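Local atomic coordinates of endo-1,4-beta-xylanase D (Paenibacillus polymyxa, PDB entry 1W0N), a protein that hydrolyses xylan as an endo-1,4-beta-xylanase and carries the calcium-dependent, carbohydrate-binding module CBM36, the part whose structure is described. Residues A[60-64]-A[121-125]; A[21-27]-A[41-47]; A[64-70]-A[86-92]. All blocks are in the same frame, centred on the assembly; numbering follows the deposited sequence.

How the contacts relate
All three contacts belong to one antiparallel beta-sandwich. Contact 1 is the buried one of the three: it joins strands 56-65 and 122-130, close to the chain centre, and its D125 and D121 reach calcium and magnesium. Contacts 2 and 3 are partly buried and lie at the two outermost strands of the five-stranded sheet, 21-23 and 80-88, their centres about 19 Å apart. Contact 3 shares A64 and strand 56-65 with contact 1, and F87 packs against G63. The chemistry changes with place: a salt bridge beside a metal in contact 1, an aspartate gathering loop N-H groups in contact 2, and paired threonine hydroxyls, backbone bonds of G89 and a weak lysine bond in contact 3.

Contact 1: residues A[60-64]-A[121-125]; sequences SVRGA and DAYVD. With CA (calcium ion), chain B; MG (magnesium ion), chain C.
R62 and D125 meet twice across strands 56-65 and 122-130 of the beta-sandwich, once by backbone and once by charge. In the backbone, D125 N donates to R62 O at 2.8 Å. A64 and Y123 form a hydrogen-bonded antiparallel pair: A64 N reaches Y123 O at 2.9 Å, and Y123 N reaches A64 O at 2.9 Å, nearly straight (174°). G63 and V124 are the non-hydrogen-bonded pair between; G63 CA lies 3.0 Å from Y123 O, where a side chain would clash. The ionic bond is a salt bridge, R62 NH1 to D125 OD2 at 2.8 Å. The oxygen sits at the guanidinium edge, in its plane, although the guanidinium and carboxylate planes are turned 59° apart. R62 gets there by an extended chain whose CG stands anti to the backbone N (chi1 -178°). Apolar contact is slight: V61 CG1 touches V124 CG1 at 4.0 Å, while A64 CB lies near the Y123 ring on the other face. D125 also binds calcium through OD1, at 2.3 Å, and through its carbonyl O, in a site with E16, E18 and D35; D121 OD1 binds magnesium together with Y40. The D125 carboxylate is thus divided, one oxygen for the metal and one for R62, which probably fixes its rotation and offsets part of the negative charge around the calcium.

Contact 2: residues A[21-27]-A[41-47]; sequences KIGGTYA and ANADYVS
D44 reaches across to the 24-27 bend and gathers its backbone N-H groups. Its OD1 accepts from Y26 N at 2.9 Å on the syn lone pair, and more weakly from A27 N at 3.1 Å. A water donates to the same oxygen and accepts from T25 N, whose own direct approach to OD1 is too poorly angled for a bond. OD2 turns back to its own segment, met by A41 N at 3.0 Å from above the carboxylate plane, and it also takes the N-H of Y40. D44 N bonds to A41 O, closing a type I turn. One carboxylate therefore ties the bend to the turn, and the Y26 ring adds an apolar touch, CD2 to A41 CB at 3.6 Å, while D44 OD2 lies at the edge of the ring.

On the strand side of the bend and turn, 21-23 and 45-47 pair in antiparallel fashion. K21 and S47 exchange both N-H groups with each other's carbonyls, as do G23 and Y45; G23 N to Y45 O is 3.0 Å and nearly straight at 174°. The Y45 ring lies with one face over G23 CA, a CH-pi contact 3.8 Å from the ring centroid; chi1 of 66° sets CG between the backbone N and the carbonyl carbon, and a side chain on G23 would clash with the ring. I22 CG1 and V46 CG1 lie side by side on the opposite face.

Strand 21-23 is one of the two edge strands of the five-stranded sheet. Strand 45-52 continues the sheet inward, V46 bonding by its backbone to L111 of strand 107-113, and the I22 and V46 face packs on V37 of strand 36-39.

Contact 3: residues A[64-70]-A[86-92]; sequences ASSNAGT and NFTGKTP
An ST turn at the end of strand 56-65 starts the passage of the chain from one sheet of the beta-sandwich to the other, and the 89-92 loop runs beside it on its way back. A chi1 of 180° turns S65 OG away from its own N, where it accepts from N67 N at 3.1 Å, the bond that defines the turn. The two crossings are tied by backbone: S65 N donates to G89 O at 3.0 Å, and G89 N to G69 O at 3.1 Å, the donor standing above that carbonyl plane. G89 has a positive phi of 92°, where a side chain would jam against the preceding carbonyl. K90 passes N67 O with its CG, and its bends farther out bring NZ to S66 O in a weak bond, while a water links NZ to S65 O. A64 CB rests 4.2 Å from P92 CG, and F87 CB lies 3.7 Å from A64 C.

The T70 and N86 side chains cross at about a right angle, N86 ND2 lying 3.6 Å from T70 CG2. N86 ND2 donates to T88 OG1 at 2.7 Å, the oxygen in the amide plane. A leucine here has no N-H to offer, and the T88 hydroxyl, left without that donor, would probably be freer to turn away from T70. At the open end of the 70-77/80-88 hairpin, T70 starts one strand and T88 ends the other as a non-hydrogen-bonded pair, their hydroxyls bonded OG1 to OG1 at 2.8 Å, either a possible donor.

Contact 1: residues A[60-64]-A[121-125]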
ATOM      1  N   SER A  60      -0.224   5.793  -6.788  1.00  5.85           N
ATOM      2  CA  SER A  60       1.125   5.872  -6.263  1.00  5.74           C
ATOM      3  C   SER A  60       1.104   5.640  -4.759  1.00  5.37           C
ATOM      4  O   SER A  60       0.160   6.017  -4.069  1.00  5.97           O
ATOM      5  CB  SER A  60       1.773   7.209  -6.582  1.00  7.41           C
ATOM      6  OG  SER A  60       2.102   7.345  -7.954  1.00  9.30           O
ATOM      7  N   VAL A  61       2.169   5.003  -4.271  1.00  4.78           N
ATOM      8  CA  VAL A  61       2.367   4.800  -2.844  1.00  4.54           C
ATOM      9  C   VAL A  61       3.796   5.219  -2.533  1.00  4.40           C
ATOM     10  O   VAL A  61       4.736   4.806  -3.218  1.00  4.68           O
ATOM     11  CB  VAL A  61       2.118   3.336  -2.420  1.00  5.14           C
ATOM     12  CG1 VAL A  61       2.561   3.078  -0.973  1.00  5.40           C
ATOM     13  CG2 VAL A  61       0.638   3.006  -2.566  1.00  6.45           C
ATOM     14  N   ARG A  62       3.957   6.049  -1.483  1.00  4.35           N
ATOM     15  CA  ARG A  62       5.277   6.329  -0.951  1.00  4.48           C
ATOM     16  C   ARG A  62       5.569   5.299   0.140  1.00  4.20           C
ATOM     17  O   ARG A  62       4.749   5.098   1.038  1.00  4.72           O
ATOM     18  CB  ARG A  62       5.369   7.749  -0.393  1.00  4.94           C
ATOM     19  CG  ARG A  62       6.756   8.083   0.119  1.00  5.12           C
ATOM     20  CD  ARG A  62       6.929   9.560   0.397  1.00  5.84           C
ATOM     21  NE  ARG A  62       8.308   9.911   0.710  1.00  6.33           N
ATOM     22  CZ  ARG A  62       8.780  10.319   1.890  1.00  5.88           C
ATOM     23  NH1 ARG A  62       8.022  10.343   2.980  1.00  6.62           N
ATOM     24  NH2 ARG A  62      10.061  10.711   1.980  1.00  6.72           N
ATOM     25  N   GLY A  63       6.713   4.632   0.015  1.00  4.17           N
ATOM     26  CA  GLY A  63       7.056   3.562   0.924  1.00  4.06           C
ATOM     27  C   GLY A  63       8.557   3.351   0.989  1.00  3.84           C
ATOM     28  O   GLY A  63       9.329   4.019   0.307  1.00  4.47           O
ATOM     29  N   ALA A  64       8.949   2.389   1.829  1.00  3.87           N
ATOM     30  CA  ALA A  64      10.355   2.037   1.990  1.00  3.92           C
ATOM     31  C   ALA A  64      10.444   0.609   2.474  1.00  3.76           C
ATOM     32  O   ALA A  64       9.466   0.037   2.964  1.00  4.57           O
ATOM     33  CB  ALA A  64      11.046   2.982   2.985  1.00  4.64           C
ATOM     34  N   ASP A 121      10.337  -6.135   5.209  1.00  5.10           N
ATOM     35  CA  ASP A 121       9.134  -5.492   5.700  1.00  4.43           C
ATOM     36  C   ASP A 121       8.942  -4.169   4.996  1.00  4.37           C
ATOM     37  O   ASP A 121       9.904  -3.532   4.564  1.00  5.27           O
ATOM     38  CB  ASP A 121       9.237  -5.351   7.205  1.00  4.65           C
ATOM     39  CG  ASP A 121       9.399  -6.704   7.863  1.00  5.01           C
ATOM     40  OD1 ASP A 121       8.769  -7.655   7.333  1.00  5.50           O
ATOM     41  OD2 ASP A 121      10.126  -6.831   8.878  1.00  5.78           O
ATOM     42  N   ALA A 122       7.670  -3.788   4.840  1.00  4.37           N
ATOM     43  CA  ALA A 122       7.334  -2.568   4.122  1.00  4.47           C
ATOM     44  C   ALA A 122       6.843  -1.495   5.072  1.00  4.24           C
ATOM     45  O   ALA A 122       5.988  -1.740   5.930  1.00  5.80           O
ATOM     46  CB  ALA A 122       6.267  -2.818   3.079  1.00  5.48           C
ATOM     47  N   TYR A 123       7.353  -0.301   4.870  1.00  4.27           N
ATOM     48  CA  TYR A 123       6.848   0.894   5.508  1.00  4.27           C
ATOM     49  C   TYR A 123       6.022   1.633   4.467  1.00  4.22           C
ATOM     50  O   TYR A 123       6.508   1.868   3.346  1.00  4.75           O
ATOM     51  CB  TYR A 123       8.018   1.744   5.974  1.00  4.68           C
ATOM     52  CG  TYR A 123       9.003   1.034   6.882  1.00  4.81           C
ATOM     53  CD1 TYR A 123       8.582   0.248   7.942  1.00  5.97           C
ATOM     54  CD2 TYR A 123      10.368   1.204   6.706  1.00  4.84           C
ATOM     55  CE1 TYR A 123       9.493  -0.367   8.797  1.00  6.31           C
ATOM     56  CE2 TYR A 123      11.286   0.621   7.564  1.00  5.18           C
ATOM     57  CZ  TYR A 123      10.843  -0.163   8.611  1.00  5.40           C
ATOM     58  OH  TYR A 123      11.740  -0.740   9.476  1.00  6.59           O
ATOM     59  N   VAL A 124       4.815   2.047   4.868  0.50  4.28           N
ATOM     60  CA  VAL A 124       3.870   2.662   3.932  0.50  4.43           C
ATOM     61  C   VAL A 124       3.526   4.030   4.477  0.50  4.15           C
ATOM     62  O   VAL A 124       3.118   4.149   5.651  0.50  4.17           O
ATOM     63  CB  VAL A 124       2.596   1.773   3.846  0.50  5.00           C
ATOM     64  CG1 VAL A 124       1.640   2.345   2.856  0.50  6.09           C
ATOM     65  CG2 VAL A 124       2.951   0.351   3.394  0.50  6.06           C
ATOM     66  N   ASP A 125       3.688   5.051   3.646  1.00  4.52           N
ATOM     67  CA  ASP A 125       3.443   6.433   4.081  1.00  4.50           C
ATOM     68  C   ASP A 125       2.017   6.879   3.723  1.00  4.69           C
ATOM     69  O   ASP A 125       1.253   7.316   4.592  1.00  5.46           O
ATOM     70  CB  ASP A 125       4.508   7.325   3.434  1.00  4.98           C
ATOM     71  CG  ASP A 125       4.464   8.776   3.863  1.00  5.73           C
ATOM     72  OD1 ASP A 125       3.577   9.138   4.659  1.00  6.86           O
ATOM     73  OD2 ASP A 125       5.314   9.565   3.386  1.00  6.83           O
TER
HETATM   74 CA    CA B1132       1.905   9.150   6.214  1.00  6.09          CA
HETATM   75 MG    MG C1133       8.621  -9.660   7.576  1.00  6.20          MG
HETATM   76  O   HOH W   1       9.205  -9.288   9.538  1.00  6.66           O
HETATM   77  O   HOH W   2       2.889  11.317   6.634  1.00  9.66           O
HETATM   78  O   HOH W   3       8.468 -11.674   7.945  1.00  9.32           O
HETATM   79  O   HOH W   4      10.646  -9.957   7.074  1.00  8.53           O
HETATM   80  O   HOH W   5       8.272  -9.856   5.556  1.00  8.32           O

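Contact 2: residues A[21-27]-A[41-47]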
ATOM      1  N   LYS A  21      -7.567   1.598   8.445  1.00  6.55           N
ATOM      2  CA  LYS A  21      -7.706   0.465   9.339  1.00  6.70           C
ATOM      3  C   LYS A  21      -6.421  -0.368   9.256  1.00  6.62           C
ATOM      4  O   LYS A  21      -5.913  -0.606   8.159  1.00  7.91           O
ATOM      5  CB  LYS A  21      -8.904  -0.391   8.949  1.00  8.20           C
ATOM      6  CG  LYS A  21      -9.191  -1.507   9.878  1.00 11.74           C
ATOM      7  CD  LYS A  21     -10.422  -2.276   9.456  1.00 17.33           C
ATOM      8  CE  LYS A  21     -10.684  -3.486  10.304  1.00 22.60           C
ATOM      9  NZ  LYS A  21     -10.686  -3.120  11.729  1.00 30.44           N
ATOM     10  N   ILE A  22      -5.894  -0.765  10.409  1.00  6.81           N
ATOM     11  CA  ILE A  22      -4.656  -1.529  10.507  1.00  7.23           C
ATOM     12  C   ILE A  22      -5.019  -2.871  11.066  1.00  8.27           C
ATOM     13  O   ILE A  22      -5.645  -2.954  12.131  1.00 10.52           O
ATOM     14  CB  ILE A  22      -3.650  -0.810  11.412  1.00  7.93           C
ATOM     15  CG1 ILE A  22      -3.340   0.590  10.916  1.00  8.42           C
ATOM     16  CG2 ILE A  22      -2.379  -1.643  11.535  1.00  9.73           C
ATOM     17  CD1 ILE A  22      -2.562   1.446  11.865  1.00 10.65           C
ATOM     18  N   GLY A  23      -4.624  -3.954  10.406  1.00  8.64           N
ATOM     19  CA  GLY A  23      -4.902  -5.274  10.893  1.00 10.66           C
ATOM     20  C   GLY A  23      -3.743  -6.215  10.738  1.00  8.00           C
ATOM     21  O   GLY A  23      -2.738  -5.896  10.114  1.00  7.63           O
ATOM     22  N   GLY A  24      -3.911  -7.386  11.318  1.00  9.29           N
ATOM     23  CA  GLY A  24      -2.898  -8.430  11.334  1.00  9.44           C
ATOM     24  C   GLY A  24      -2.191  -8.536  12.669  1.00  8.41           C
ATOM     25  O   GLY A  24      -2.350  -7.720  13.584  1.00 10.49           O
ATOM     26  N   THR A  25      -1.344  -9.550  12.776  1.00  8.59           N
ATOM     27  CA  THR A  25      -0.617  -9.836  14.002  1.00  8.79           C
ATOM     28  C   THR A  25       0.352  -8.752  14.403  1.00  7.52           C
ATOM     29  O   THR A  25       0.510  -8.478  15.603  1.00  9.22           O
ATOM     30  CB  THR A  25       0.113 -11.173  13.871  1.00 10.20           C
ATOM     31  OG1 THR A  25      -0.851 -12.204  13.704  1.00 11.74           O
ATOM     32  CG2 THR A  25       0.900 -11.540  15.142  1.00 10.49           C
ATOM     33  N   TYR A  26       1.035  -8.161  13.428  1.00  6.18           N
ATOM     34  CA  TYR A  26       2.184  -7.329  13.745  1.00  5.50           C
ATOM     35  C   TYR A  26       2.024  -5.869  13.337  1.00  5.07           C
ATOM     36  O   TYR A  26       2.742  -5.009  13.875  1.00  5.56           O
ATOM     37  CB  TYR A  26       3.445  -7.860  13.045  1.00  5.89           C
ATOM     38  CG  TYR A  26       3.766  -9.266  13.394  1.00  6.53           C
ATOM     39  CD1 TYR A  26       4.433  -9.600  14.581  1.00  6.72           C
ATOM     40  CD2 TYR A  26       3.409 -10.308  12.534  1.00  7.74           C
ATOM     41  CE1 TYR A  26       4.732 -10.896  14.889  1.00  7.94           C
ATOM     42  CE2 TYR A  26       3.692 -11.609  12.831  1.00  8.58           C
ATOM     43  CZ  TYR A  26       4.365 -11.914  13.989  1.00  8.59           C
ATOM     44  OH  TYR A  26       4.644 -13.206  14.251  1.00  9.55           O
ATOM     45  N   ALA A  27       1.157  -5.568  12.366  1.00  5.04           N
ATOM     46  CA  ALA A  27       1.139  -4.242  11.762  1.00  4.94           C
ATOM     47  C   ALA A  27       0.830  -3.172  12.800  1.00  4.96           C
ATOM     48  O   ALA A  27       0.012  -3.370  13.710  1.00  5.62           O
ATOM     49  CB  ALA A  27       0.118  -4.183  10.657  1.00  5.63           C
ATOM     50  N   ALA A  41       4.356  -9.267   8.043  1.00  6.23           N
ATOM     51  CA  ALA A  41       4.081 -10.671   7.806  1.00  7.29           C
ATOM     52  C   ALA A  41       2.808 -10.812   7.023  1.00  8.34           C
ATOM     53  O   ALA A  41       2.051  -9.850   6.843  1.00  9.55           O
ATOM     54  CB  ALA A  41       3.971 -11.401   9.120  1.00  8.70           C
ATOM     55  N   ASN A  42       2.544 -11.963   6.454  0.50 11.82           N
ATOM     56  CA  ASN A  42       1.456 -12.093   5.531  0.50 12.29           C
ATOM     57  C   ASN A  42      -0.004 -11.539   5.779  0.50 13.73           C
ATOM     58  O   ASN A  42      -0.559 -11.004   4.826  0.50 16.16           O
ATOM     59  CB  ASN A  42       1.422 -13.575   5.111  0.50 14.22           C
ATOM     60  CG  ASN A  42       2.357 -13.852   3.960  0.50 20.61           C
ATOM     61  OD1 ASN A  42       2.487 -15.022   3.539  0.50 27.58           O
ATOM     62  ND2 ASN A  42       2.970 -12.837   3.392  0.50 20.94           N
ATOM     63  N   ALA A  43      -0.748 -11.674   6.868  1.00 13.58           N
ATOM     64  CA  ALA A  43      -1.987 -11.254   7.482  1.00 12.60           C
ATOM     65  C   ALA A  43      -1.962  -9.810   7.916  1.00  9.75           C
ATOM     66  O   ALA A  43      -2.999  -9.270   8.261  1.00 10.56           O
ATOM     67  CB  ALA A  43      -2.386 -12.129   8.635  1.00 14.99           C
ATOM     68  N   ASP A  44      -0.789  -9.106   7.854  1.00  7.50           N
ATOM     69  CA  ASP A  44      -0.769  -7.682   8.091  1.00  6.59           C
ATOM     70  C   ASP A  44      -1.409  -6.934   6.934  1.00  6.82           C
ATOM     71  O   ASP A  44      -1.239  -7.314   5.774  1.00  7.89           O
ATOM     72  CB  ASP A  44       0.676  -7.182   8.272  1.00  5.91           C
ATOM     73  CG  ASP A  44       1.297  -7.590   9.601  1.00  5.43           C
ATOM     74  OD1 ASP A  44       0.545  -7.956  10.551  1.00  6.56           O
ATOM     75  OD2 ASP A  44       2.550  -7.513   9.699  1.00  5.64           O
ATOM     76  N   TYR A  45      -2.123  -5.862   7.214  1.00  6.62           N
ATOM     77  CA  TYR A  45      -2.682  -5.036   6.139  1.00  6.92           C
ATOM     78  C   TYR A  45      -3.037  -3.664   6.662  1.00  6.22           C
ATOM     79  O   TYR A  45      -3.198  -3.453   7.862  1.00  6.66           O
ATOM     80  CB  TYR A  45      -3.951  -5.700   5.525  1.00  8.96           C
ATOM     81  CG  TYR A  45      -5.128  -5.785   6.480  1.00  9.50           C
ATOM     82  CD1 TYR A  45      -5.314  -6.872   7.312  1.00 11.60           C
ATOM     83  CD2 TYR A  45      -6.038  -4.745   6.545  1.00 10.97           C
ATOM     84  CE1 TYR A  45      -6.399  -6.935   8.189  1.00 13.33           C
ATOM     85  CE2 TYR A  45      -7.110  -4.785   7.420  1.00 12.95           C
ATOM     86  CZ  TYR A  45      -7.323  -5.886   8.241  1.00 13.69           C
ATOM     87  OH  TYR A  45      -8.369  -5.942   9.085  1.00 16.63           O
ATOM     88  N   VAL A  46      -3.204  -2.727   5.700  1.00  5.90           N
ATOM     89  CA  VAL A  46      -3.975  -1.514   5.930  1.00  5.89           C
ATOM     90  C   VAL A  46      -5.091  -1.462   4.905  1.00  5.79           C
ATOM     91  O   VAL A  46      -4.916  -1.916   3.762  1.00  6.76           O
ATOM     92  CB  VAL A  46      -3.141  -0.204   5.851  1.00  6.16           C
ATOM     93  CG1 VAL A  46      -2.185  -0.131   7.027  1.00  6.97           C
ATOM     94  CG2 VAL A  46      -2.388  -0.077   4.538  1.00  6.58           C
ATOM     95  N   SER A  47      -6.243  -0.918   5.289  1.00  6.03           N
ATOM     96  CA  SER A  47      -7.357  -0.837   4.362  1.00  6.57           C
ATOM     97  C   SER A  47      -8.279   0.314   4.681  1.00  6.39           C
ATOM     98  O   SER A  47      -8.349   0.792   5.814  1.00  7.12           O
ATOM     99  CB  SER A  47      -8.153  -2.126   4.339  1.00  7.89           C
ATOM    100  OG  SER A  47      -8.805  -2.343   5.563  1.00 10.00           O
TER
HETATM  101  O   HOH W   6      -0.010 -10.729  10.719  1.00 12.24           O

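Contact 3: residues A[64-70]-A[86-92]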
ATOM      1  N   ALA A  64       8.949   2.389   1.829  1.00  3.87           N
ATOM      2  CA  ALA A  64      10.355   2.037   1.990  1.00  3.92           C
ATOM      3  C   ALA A  64      10.444   0.609   2.474  1.00  3.76           C
ATOM      4  O   ALA A  64       9.466   0.037   2.964  1.00  4.57           O
ATOM      5  CB  ALA A  64      11.046   2.982   2.985  1.00  4.64           C
ATOM      6  N   SER A  65      11.640   0.027   2.348  1.00  4.36           N
ATOM      7  CA  SER A  65      11.934  -1.271   2.915  1.00  4.23           C
ATOM      8  C   SER A  65      12.593  -1.121   4.288  1.00  4.39           C
ATOM      9  O   SER A  65      13.291  -0.136   4.554  1.00  5.12           O
ATOM     10  CB  SER A  65      12.901  -1.994   1.975  1.00  4.69           C
ATOM     11  OG  SER A  65      13.224  -3.272   2.502  1.00  5.01           O
ATOM     12  N   SER A  66      12.417  -2.147   5.116  1.00  4.58           N
ATOM     13  CA  SER A  66      13.144  -2.245   6.367  1.00  5.00           C
ATOM     14  C   SER A  66      14.636  -2.491   6.182  1.00  5.68           C
ATOM     15  O   SER A  66      15.404  -2.310   7.124  1.00  7.61           O
ATOM     16  CB  SER A  66      12.544  -3.357   7.228  1.00  5.58           C
ATOM     17  OG  SER A  66      12.601  -4.614   6.571  1.00  5.67           O
ATOM     18  N   ASN A  67      15.034  -2.915   4.976  1.00  5.66           N
ATOM     19  CA  ASN A  67      16.408  -3.327   4.739  1.00  6.78           C
ATOM     20  C   ASN A  67      16.885  -2.775   3.401  1.00  6.45           C
ATOM     21  O   ASN A  67      16.140  -2.145   2.650  1.00  6.36           O
ATOM     22  CB  ASN A  67      16.486  -4.859   4.789  1.00  8.78           C
ATOM     23  CG  ASN A  67      16.413  -5.400   6.202  1.00 11.19           C
ATOM     24  OD1 ASN A  67      17.421  -5.996   6.688  1.00 16.75           O
ATOM     25  ND2 ASN A  67      15.313  -5.298   6.859  1.00 10.50           N
ATOM     26  N   ALA A  68      18.178  -3.027   3.103  1.00  7.13           N
ATOM     27  CA  ALA A  68      18.722  -2.625   1.825  1.00  7.52           C
ATOM     28  C   ALA A  68      17.997  -3.288   0.658  1.00  7.10           C
ATOM     29  O   ALA A  68      17.959  -2.712  -0.439  1.00  8.15           O
ATOM     30  CB  ALA A  68      20.206  -2.959   1.789  1.00  8.56           C
ATOM     31  N   GLY A  69      17.480  -4.491   0.868  1.00  6.77           N
ATOM     32  CA  GLY A  69      16.809  -5.222  -0.172  1.00  6.66           C
ATOM     33  C   GLY A  69      15.327  -4.897  -0.311  1.00  6.08           C
ATOM     34  O   GLY A  69      14.843  -3.846   0.129  1.00  6.19           O
ATOM     35  N   THR A  70      14.610  -5.810  -0.952  1.00  6.47           N
ATOM     36  CA  THR A  70      13.280  -5.536  -1.471  1.00  6.32           C
ATOM     37  C   THR A  70      12.173  -5.919  -0.504  1.00  6.10           C
ATOM     38  O   THR A  70      12.183  -6.996   0.086  1.00  7.05           O
ATOM     39  CB  THR A  70      13.101  -6.357  -2.758  1.00  7.26           C
ATOM     40  OG1 THR A  70      14.128  -6.005  -3.687  1.00  8.29           O
ATOM     41  CG2 THR A  70      11.751  -6.107  -3.411  1.00  8.19           C
ATOM     42  N   ASN A  86       7.145  -2.188  -5.516  1.00  5.42           N
ATOM     43  CA  ASN A  86       8.465  -2.638  -5.099  1.00  5.44           C
ATOM     44  C   ASN A  86       9.177  -1.489  -4.397  1.00  4.96           C
ATOM     45  O   ASN A  86       9.474  -0.471  -5.033  1.00  5.63           O
ATOM     46  CB  ASN A  86       9.236  -3.055  -6.351  1.00  6.55           C
ATOM     47  CG  ASN A  86      10.641  -3.534  -6.074  1.00  6.80           C
ATOM     48  OD1 ASN A  86      11.134  -4.428  -6.842  1.00  9.17           O
ATOM     49  ND2 ASN A  86      11.299  -2.991  -5.147  1.00  7.92           N
ATOM     50  N   PHE A  87       9.408  -1.659  -3.086  1.00  5.16           N
ATOM     51  CA  PHE A  87      10.233  -0.717  -2.332  1.00  5.14           C
ATOM     52  C   PHE A  87      11.526  -1.432  -1.969  1.00  5.25           C
ATOM     53  O   PHE A  87      11.556  -2.292  -1.084  1.00  5.97           O
ATOM     54  CB  PHE A  87       9.516  -0.250  -1.051  1.00  5.66           C
ATOM     55  CG  PHE A  87       8.208   0.418  -1.365  1.00  5.22           C
ATOM     56  CD1 PHE A  87       8.182   1.676  -1.942  1.00  5.62           C
ATOM     57  CD2 PHE A  87       7.008  -0.230  -1.115  1.00  6.11           C
ATOM     58  CE1 PHE A  87       6.977   2.290  -2.285  1.00  6.09           C
ATOM     59  CE2 PHE A  87       5.792   0.382  -1.445  1.00  6.87           C
ATOM     60  CZ  PHE A  87       5.782   1.625  -2.043  1.00  6.64           C
ATOM     61  N   THR A  88      12.593  -1.088  -2.692  1.00  5.50           N
ATOM     62  CA  THR A  88      13.915  -1.638  -2.420  1.00  5.76           C
ATOM     63  C   THR A  88      14.761  -0.561  -1.767  1.00  5.86           C
ATOM     64  O   THR A  88      14.857   0.565  -2.253  1.00  7.69           O
ATOM     65  CB  THR A  88      14.550  -2.152  -3.719  1.00  6.40           C
ATOM     66  OG1 THR A  88      13.815  -3.283  -4.200  1.00  6.83           O
ATOM     67  CG2 THR A  88      15.972  -2.654  -3.489  1.00  7.17           C
ATOM     68  N   GLY A  89      15.357  -0.915  -0.638  1.00  5.93           N
ATOM     69  CA  GLY A  89      16.217  -0.001   0.074  1.00  6.42           C
ATOM     70  C   GLY A  89      15.499   0.817   1.127  1.00  5.63           C
ATOM     71  O   GLY A  89      14.264   0.925   1.155  1.00  5.54           O
ATOM     72  N   LYS A  90      16.303   1.389   2.002  1.00  6.49           N
ATOM     73  CA  LYS A  90      15.797   2.057   3.208  1.00  6.49           C
ATOM     74  C   LYS A  90      15.249   3.459   2.922  1.00  6.20           C
ATOM     75  O   LYS A  90      14.493   3.993   3.731  1.00  7.29           O
ATOM     76  CB  LYS A  90      16.913   2.118   4.237  1.00  7.39           C
ATOM     77  CG  LYS A  90      17.393   0.736   4.683  1.00  9.75           C
ATOM     78  CD  LYS A  90      18.608   0.810   5.607  1.00 12.77           C
ATOM     79  CE  LYS A  90      18.217   1.105   6.941  1.00 12.36           C
ATOM     80  NZ  LYS A  90      17.388   0.010   7.488  1.00 13.54           N
ATOM     81  N   THR A  91      15.629   4.064   1.805  1.00  6.18           N
ATOM     82  CA  THR A  91      15.196   5.422   1.515  1.00  6.37           C
ATOM     83  C   THR A  91      13.819   5.398   0.874  1.00  5.80           C
ATOM     84  O   THR A  91      13.622   4.687  -0.134  1.00  6.68           O
ATOM     85  CB  THR A  91      16.217   6.110   0.626  1.00  8.03           C
ATOM     86  OG1 THR A  91      17.438   6.167   1.372  1.00 10.21           O
ATOM     87  CG2 THR A  91      15.803   7.533   0.292  1.00  8.62           C
ATOM     88  N   PRO A  92      12.862   6.157   1.395  1.00  5.47           N
ATOM     89  CA  PRO A  92      11.531   6.174   0.781  1.00  5.36           C
ATOM     90  C   PRO A  92      11.551   6.614  -0.677  1.00  5.73           C
ATOM     91  O   PRO A  92      12.276   7.536  -1.054  1.00  6.65           O
ATOM     92  CB  PRO A  92      10.747   7.180   1.633  1.00  6.44           C
ATOM     93  CG  PRO A  92      11.455   7.147   2.981  1.00  6.32           C
ATOM     94  CD  PRO A  92      12.912   6.984   2.622  1.00  6.16           C
TER
HETATM   95  O   HOH W   7      14.675   1.014   6.698  1.00  7.98           O